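Local coordinates for UPF0311 protein RPA1785 (Rhodopseudomonas palustris, PDB 3C5O) that is of unknown function but folds as a closed antiparallel beta-barrel of the UPF0311 (DUF3237) family and assembles from several copies, at residues L53-D58 and K73-T78; V84-V89 and P119-G124. One frame throughout, in Å; residues are numbered along the deposited sequence. Where two conformers were deposited one is given.

Interaction 1. Residues L53-D58 and K73-T78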
loop_
_atom_site.group_PDB
_atom_site.type_symbol
_atom_site.label_atom_id
_atom_site.label_comp_id
_atom_site.label_asym_id
_atom_site.label_seq_id
_atom_site.Cartn_x
_atom_site.Cartn_y
_atom_site.Cartn_z
ATOM N N LEU B 53 -13.562 -16.237 -8.575
ATOM C CA LEU B 53 -12.751 -17.435 -8.403
ATOM C C LEU B 53 -12.664 -17.843 -6.928
ATOM O O LEU B 53 -12.774 -16.982 -6.042
ATOM C CB LEU B 53 -11.380 -17.257 -9.062
ATOM C CG LEU B 53 -11.389 -17.038 -10.592
ATOM C CD1 LEU B 53 -9.957 -16.770 -11.097
ATOM C CD2 LEU B 53 -12.017 -18.205 -11.379
ATOM N N PRO B 54 -12.537 -19.162 -6.658
ATOM C CA PRO B 54 -12.591 -19.711 -5.305
ATOM C C PRO B 54 -11.385 -19.421 -4.416
ATOM O O PRO B 54 -10.851 -20.345 -3.785
ATOM C CB PRO B 54 -12.712 -21.222 -5.558
ATOM C CG PRO B 54 -12.067 -21.438 -6.870
ATOM C CD PRO B 54 -12.420 -20.233 -7.674
ATOM N N PHE B 55 -10.953 -18.167 -4.335
ATOM C CA PHE B 55 -9.806 -17.838 -3.482
ATOM C C PHE B 55 -9.767 -16.335 -3.199
ATOM O O PHE B 55 -10.502 -15.569 -3.821
ATOM C CB PHE B 55 -8.466 -18.322 -4.084
ATOM C CG PHE B 55 -8.152 -17.729 -5.420
ATOM C CD1 PHE B 55 -7.685 -16.412 -5.520
ATOM C CD2 PHE B 55 -8.344 -18.473 -6.596
ATOM C CE1 PHE B 55 -7.406 -15.848 -6.775
ATOM C CE2 PHE B 55 -8.055 -17.923 -7.852
ATOM C CZ PHE B 55 -7.590 -16.605 -7.944
ATOM N N GLY B 56 -8.898 -15.934 -2.280
ATOM C CA GLY B 56 -8.863 -14.553 -1.851
ATOM C C GLY B 56 -9.521 -14.374 -0.494
ATOM O O GLY B 56 -9.996 -15.339 0.121
ATOM N N ALA B 57 -9.554 -13.134 -0.040
ATOM C CA ALA B 57 -10.057 -12.842 1.291
ATOM C C ALA B 57 -10.251 -11.354 1.431
ATOM O O ALA B 57 -9.664 -10.580 0.669
ATOM C CB ALA B 57 -9.074 -13.347 2.361
ATOM N N ASP B 58 -11.096 -10.957 2.385
ATOM C CA ASP B 58 -11.132 -9.573 2.811
ATOM C C ASP B 58 -10.330 -9.474 4.094
ATOM O O ASP B 58 -10.612 -10.160 5.068
ATOM C CB ASP B 58 -12.561 -9.091 3.017
ATOM C CG ASP B 58 -12.659 -7.544 3.084
ATOM O OD1 ASP B 58 -11.608 -6.860 3.100
ATOM O OD2 ASP B 58 -13.785 -6.998 3.092
ATOM N N LYS B 73 -9.011 -8.791 -1.746
ATOM C CA LYS B 73 -8.257 -9.111 -2.934
ATOM C C LYS B 73 -8.715 -10.466 -3.418
ATOM O O LYS B 73 -8.678 -11.442 -2.693
ATOM C CB LYS B 73 -6.766 -9.107 -2.637
ATOM C CG LYS B 73 -6.253 -7.737 -2.250
ATOM C CD LYS B 73 -4.776 -7.717 -1.934
ATOM C CE LYS B 73 -4.432 -6.321 -1.379
ATOM N NZ LYS B 73 -2.979 -6.010 -1.454
ATOM N N TYR B 74 -9.211 -10.485 -4.648
ATOM C CA TYR B 74 -9.693 -11.681 -5.299
ATOM C C TYR B 74 -9.698 -11.470 -6.807
ATOM O O TYR B 74 -9.154 -10.476 -7.304
ATOM C CB TYR B 74 -11.098 -12.021 -4.794
ATOM C CG TYR B 74 -12.117 -10.901 -4.899
ATOM C CD1 TYR B 74 -13.106 -10.908 -5.884
ATOM C CD2 TYR B 74 -12.110 -9.838 -3.987
ATOM C CE1 TYR B 74 -14.070 -9.880 -5.960
ATOM C CE2 TYR B 74 -13.062 -8.816 -4.053
ATOM C CZ TYR B 74 -14.040 -8.848 -5.039
ATOM O OH TYR B 74 -14.985 -7.836 -5.078
ATOM N N ALA B 75 -10.323 -12.389 -7.538
ATOM C CA ALA B 75 -10.321 -12.311 -8.986
ATOM C C ALA B 75 -11.628 -12.847 -9.517
ATOM O O ALA B 75 -12.309 -13.642 -8.847
ATOM C CB ALA B 75 -9.158 -13.088 -9.559
ATOM N N PHE B 76 -11.998 -12.410 -10.716
ATOM C CA PHE B 76 -13.051 -13.100 -11.439
ATOM C C PHE B 76 -12.645 -13.413 -12.861
ATOM O O PHE B 76 -11.767 -12.762 -13.435
ATOM C CB PHE B 76 -14.405 -12.369 -11.353
ATOM C CG PHE B 76 -14.450 -11.016 -12.017
ATOM C CD1 PHE B 76 -14.744 -10.893 -13.391
ATOM C CD2 PHE B 76 -14.278 -9.854 -11.265
ATOM C CE1 PHE B 76 -14.821 -9.634 -14.008
ATOM C CE2 PHE B 76 -14.373 -8.585 -11.853
ATOM C CZ PHE B 76 -14.645 -8.470 -13.235
ATOM N N GLU B 77 -13.271 -14.449 -13.403
ATOM C CA GLU B 77 -13.115 -14.810 -14.790
ATOM C C GLU B 77 -14.435 -14.664 -15.565
ATOM O O GLU B 77 -15.466 -15.215 -15.168
ATOM C CB GLU B 77 -12.589 -16.238 -14.912
ATOM C CG GLU B 77 -12.227 -16.588 -16.332
ATOM C CD GLU B 77 -11.591 -17.962 -16.475
ATOM O OE1 GLU B 77 -11.774 -18.811 -15.561
ATOM O OE2 GLU B 77 -10.913 -18.193 -17.520
ATOM N N THR B 78 -14.387 -13.952 -16.688
ATOM C CA THR B 78 -15.566 -13.777 -17.521
ATOM C C THR B 78 -15.853 -14.958 -18.461
ATOM O O THR B 78 -14.976 -15.817 -18.714
ATOM C CB THR B 78 -15.477 -12.520 -18.352
ATOM O OG1 THR B 78 -14.514 -12.711 -19.398
ATOM C CG2 THR B 78 -15.112 -11.333 -17.480
HETATM O O HOH W 1 -11.093 -14.706 -6.321
#
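The ring of Phe55 meets the methyl group of Ala75 obliquely, Phe55 CZ lying 4.2 Å from Ala75 CB, and a water lies over one face of this ring, offset toward its rim. At the far end of 73-78 the ring of Phe76 has Thr78 CG2 of its own strand at its edge, in plane. With Phe55 CG between the backbone N and the carbonyl carbon (chi1 60°), the Phe55 ring turns back toward 73-78, where CZ reaches the Ala75 methyl. Ile35 of the second subunit packs on both Phe55 and Ala75. Leu53 completes this patch from beside them: CD1 rests on the Ala75 methyl, while CD2 touches Glu77 CB at 4.1 Å as the two side chains pass at a slant.

The backbones belong to the antiparallel hairpin of strands 48-62 and 68-78 in the barrel, but their ladder is interrupted. Ala57 and Lys73 form a hydrogen-bonded pair, with Lys73 N 3.1 Å from Ala57 O and the return bond longer. One further backbone bond joins the segments, Leu53 N donating almost straight to Ala75 O (2.9 Å, 174° at the hydrogen). Between the two bonded sites lies an inverse gamma turn centred on Pro54, which itself does not touch 73-78. Here the water accepts from Ala75 N at 2.7 Å; the carbonyl oxygens of Leu53 and Phe55 are both within its hydrogen-bonding reach, though it need not serve every acceptor at once. Gly56 CA comes within 3.2 Å of Lys73 O, and a CB built there would point into the partner strand, colliding with that oxygen and with Tyr74 CB; at this phi/psi (103/-179°) it would also jam against the carbonyl oxygen of Phe55.

The chemistry is therefore mostly main-chain polar, with a small apolar patch at the subunit interface, and a water takes over bonding to Ala75 N where the strands separate.

Interaction 2. Residues V84-V89 and P119-G124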
loop_
_atom_site.group_PDB
_atom_site.type_symbol
_atom_site.label_atom_id
_atom_site.label_comp_id
_atom_site.label_asym_id
_atom_site.label_seq_id
_atom_site.Cartn_x
_atom_site.Cartn_y
_atom_site.Cartn_z
ATOM N N VAL B 84 -9.821 -11.145 -14.262
ATOM C CA VAL B 84 -9.772 -9.798 -13.688
ATOM C C VAL B 84 -9.454 -9.901 -12.215
ATOM O O VAL B 84 -10.195 -10.518 -11.442
ATOM C CB VAL B 84 -11.110 -8.999 -13.874
ATOM C CG1 VAL B 84 -10.930 -7.548 -13.436
ATOM C CG2 VAL B 84 -11.585 -9.041 -15.362
ATOM N N TYR B 85 -8.322 -9.311 -11.842
ATOM C CA TYR B 85 -7.912 -9.175 -10.444
ATOM C C TYR B 85 -8.604 -7.960 -9.803
ATOM O O TYR B 85 -8.618 -6.867 -10.375
ATOM C CB TYR B 85 -6.386 -9.086 -10.407
ATOM C CG TYR B 85 -5.788 -8.539 -9.126
ATOM C CD1 TYR B 85 -6.049 -9.134 -7.889
ATOM C CD2 TYR B 85 -4.928 -7.442 -9.164
ATOM C CE1 TYR B 85 -5.516 -8.605 -6.712
ATOM C CE2 TYR B 85 -4.382 -6.935 -8.018
ATOM C CZ TYR B 85 -4.672 -7.506 -6.797
ATOM O OH TYR B 85 -4.088 -6.967 -5.665
ATOM N N VAL B 86 -9.230 -8.179 -8.650
ATOM C CA VAL B 86 -9.970 -7.144 -7.925
ATOM C C VAL B 86 -9.294 -6.808 -6.603
ATOM O O VAL B 86 -8.978 -7.680 -5.812
ATOM C CB VAL B 86 -11.434 -7.526 -7.623
ATOM C CG1 VAL B 86 -12.205 -6.321 -7.024
ATOM C CG2 VAL B 86 -12.143 -8.049 -8.875
ATOM N N GLU B 87 -9.065 -5.528 -6.404
ATOM C CA GLU B 87 -8.645 -4.999 -5.132
ATOM C C GLU B 87 -9.794 -4.092 -4.691
ATOM O O GLU B 87 -9.999 -3.059 -5.302
ATOM C CB GLU B 87 -7.404 -4.170 -5.371
ATOM C CG GLU B 87 -6.326 -4.274 -4.367
ATOM C CD GLU B 87 -5.049 -3.608 -4.857
ATOM O OE1 GLU B 87 -4.968 -2.354 -4.766
ATOM O OE2 GLU B 87 -4.134 -4.332 -5.332
ATOM N N ASN B 88 -10.543 -4.475 -3.650
ATOM C CA ASN B 88 -11.728 -3.712 -3.217
ATOM C C ASN B 88 -11.542 -3.095 -1.806
ATOM O O ASN B 88 -11.535 -3.808 -0.790
ATOM C CB ASN B 88 -12.942 -4.635 -3.269
ATOM C CG ASN B 88 -14.277 -3.898 -3.234
ATOM O OD1 ASN B 88 -14.393 -2.731 -3.611
ATOM N ND2 ASN B 88 -15.311 -4.616 -2.782
ATOM N N VAL B 89 -11.357 -1.778 -1.756
ATOM C CA VAL B 89 -10.999 -1.107 -0.521
ATOM C C VAL B 89 -12.069 -0.078 -0.130
ATOM O O VAL B 89 -12.516 0.722 -0.963
ATOM C CB VAL B 89 -9.598 -0.431 -0.606
ATOM C CG1 VAL B 89 -9.197 0.139 0.748
ATOM C CG2 VAL B 89 -8.525 -1.418 -1.071
ATOM N N PRO B 119 -13.451 -0.148 -5.887
ATOM C CA PRO B 119 -12.868 -1.289 -6.585
ATOM C C PRO B 119 -11.901 -0.925 -7.713
ATOM O O PRO B 119 -12.234 -0.110 -8.601
ATOM C CB PRO B 119 -14.080 -2.038 -7.117
ATOM C CG PRO B 119 -15.165 -0.982 -7.236
ATOM C CD PRO B 119 -14.829 0.141 -6.320
ATOM N N ARG B 120 -10.723 -1.548 -7.693
ATOM C CA ARG B 120 -9.700 -1.346 -8.706
ATOM C C ARG B 120 -9.410 -2.673 -9.423
ATOM O O ARG B 120 -9.156 -3.695 -8.788
ATOM C CB ARG B 120 -8.420 -0.779 -8.066
ATOM C CG ARG B 120 -7.485 -0.101 -9.068
ATOM C CD ARG B 120 -6.117 0.183 -8.488
ATOM N NE ARG B 120 -5.501 -1.066 -8.084
ATOM C CZ ARG B 120 -4.680 -1.793 -8.832
ATOM N NH1 ARG B 120 -4.206 -2.923 -8.342
ATOM N NH2 ARG B 120 -4.322 -1.387 -10.036
ATOM N N PHE B 121 -9.449 -2.642 -10.752
ATOM C CA PHE B 121 -9.323 -3.838 -11.582
ATOM C C PHE B 121 -8.027 -3.862 -12.361
ATOM O O PHE B 121 -7.517 -2.807 -12.763
ATOM C CB PHE B 121 -10.513 -3.919 -12.547
ATOM C CG PHE B 121 -11.842 -3.799 -11.859
ATOM C CD1 PHE B 121 -12.337 -4.854 -11.114
ATOM C CD2 PHE B 121 -12.574 -2.618 -11.942
ATOM C CE1 PHE B 121 -13.554 -4.739 -10.439
ATOM C CE2 PHE B 121 -13.812 -2.486 -11.296
ATOM C CZ PHE B 121 -14.296 -3.549 -10.536
ATOM N N GLU B 122 -7.495 -5.045 -12.548
ATOM C CA GLU B 122 -6.387 -5.270 -13.438
ATOM C C GLU B 122 -6.710 -6.432 -14.327
ATOM O O GLU B 122 -7.027 -7.492 -13.852
ATOM C CB GLU B 122 -5.131 -5.610 -12.661
ATOM C CG GLU B 122 -4.504 -4.492 -11.913
ATOM C CD GLU B 122 -3.209 -4.899 -11.245
ATOM O OE1 GLU B 122 -2.769 -6.023 -11.440
ATOM O OE2 GLU B 122 -2.614 -4.099 -10.543
ATOM N N THR B 123 -6.605 -6.211 -15.626
ATOM C CA THR B 123 -6.780 -7.257 -16.620
ATOM C C THR B 123 -6.040 -7.036 -17.925
ATOM O O THR B 123 -5.847 -5.944 -18.357
ATOM C CB THR B 123 -8.234 -7.502 -16.907
ATOM O OG1 THR B 123 -8.381 -8.653 -17.706
ATOM C CG2 THR B 123 -8.815 -6.374 -17.572
ATOM N N GLY B 124 -5.632 -8.117 -18.550
ATOM C CA GLY B 124 -4.957 -8.041 -19.820
ATOM C C GLY B 124 -5.883 -8.136 -21.006
ATOM O O GLY B 124 -5.585 -7.688 -22.078
#
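Torsions bring Arg120 and Glu122 together on the Tyr85 face of an antiparallel strand pair in the barrel wall: Arg120 bends at chi3 (60°), swinging its guanidinium toward Glu122, whose extended chain leaves with CG opposite the carbonyl carbon (chi1 -72°). In the conformer given, Arg120 NH1 and NH2 both grip Glu122 OE2, end-on and in the guanidinium plane; NH1, 3.0 Å from OE2, approaches from above the carboxylate plane, and NH2 takes the anti lone pair. NH1 also makes a weaker salt bridge to Glu87 OE2 (3.3 Å), completing a network. Glu122 lies alongside Tyr85, its OE1 3.4 Å from Tyr85 CD2 at the ring edge, and OE1 is bridged to Arg33 of the second subunit. A glutamine in place of Glu122 would probably lose both ion pairs, leaving Arg120 with the weak bridge to Glu87 and Arg33 of the second subunit without its charged mate.

On the other face, Phe121 takes Val84 CG1 against its CB and Val86 CG2 at its ring edge, with Phe136 edge-to-face beyond. Hydrogen-bonded pairs Tyr85-Glu122 and Glu87-Arg120 flank the non-hydrogen-bonded pair Val86-Phe121, Glu87 N reaching Arg120 O at 3.0 Å.

Both contacts are largely buried, antiparallel parts of one barrel wall, and they are joined directly: strands 68-78 and 83-93 are neighbours, with probable hydrogen bonds from Val84 N to Phe76 O and from Val86 N to Tyr74 O. Interaction 1 pairs adjacent hairpin strands, yet its ladder is broken; interaction 2 joins strands separated by a longer connection that includes helix 96-103, and its pairing is regular. Each also touches the second subunit: 53-58 and 73-78 through apolar side chains and Lys73, which packs on Phe59 there, 84-89 and 119-124 with a salt bridge besides. A water bridges the break in interaction 1, while an acid-arginine network runs across the strands of interaction 2.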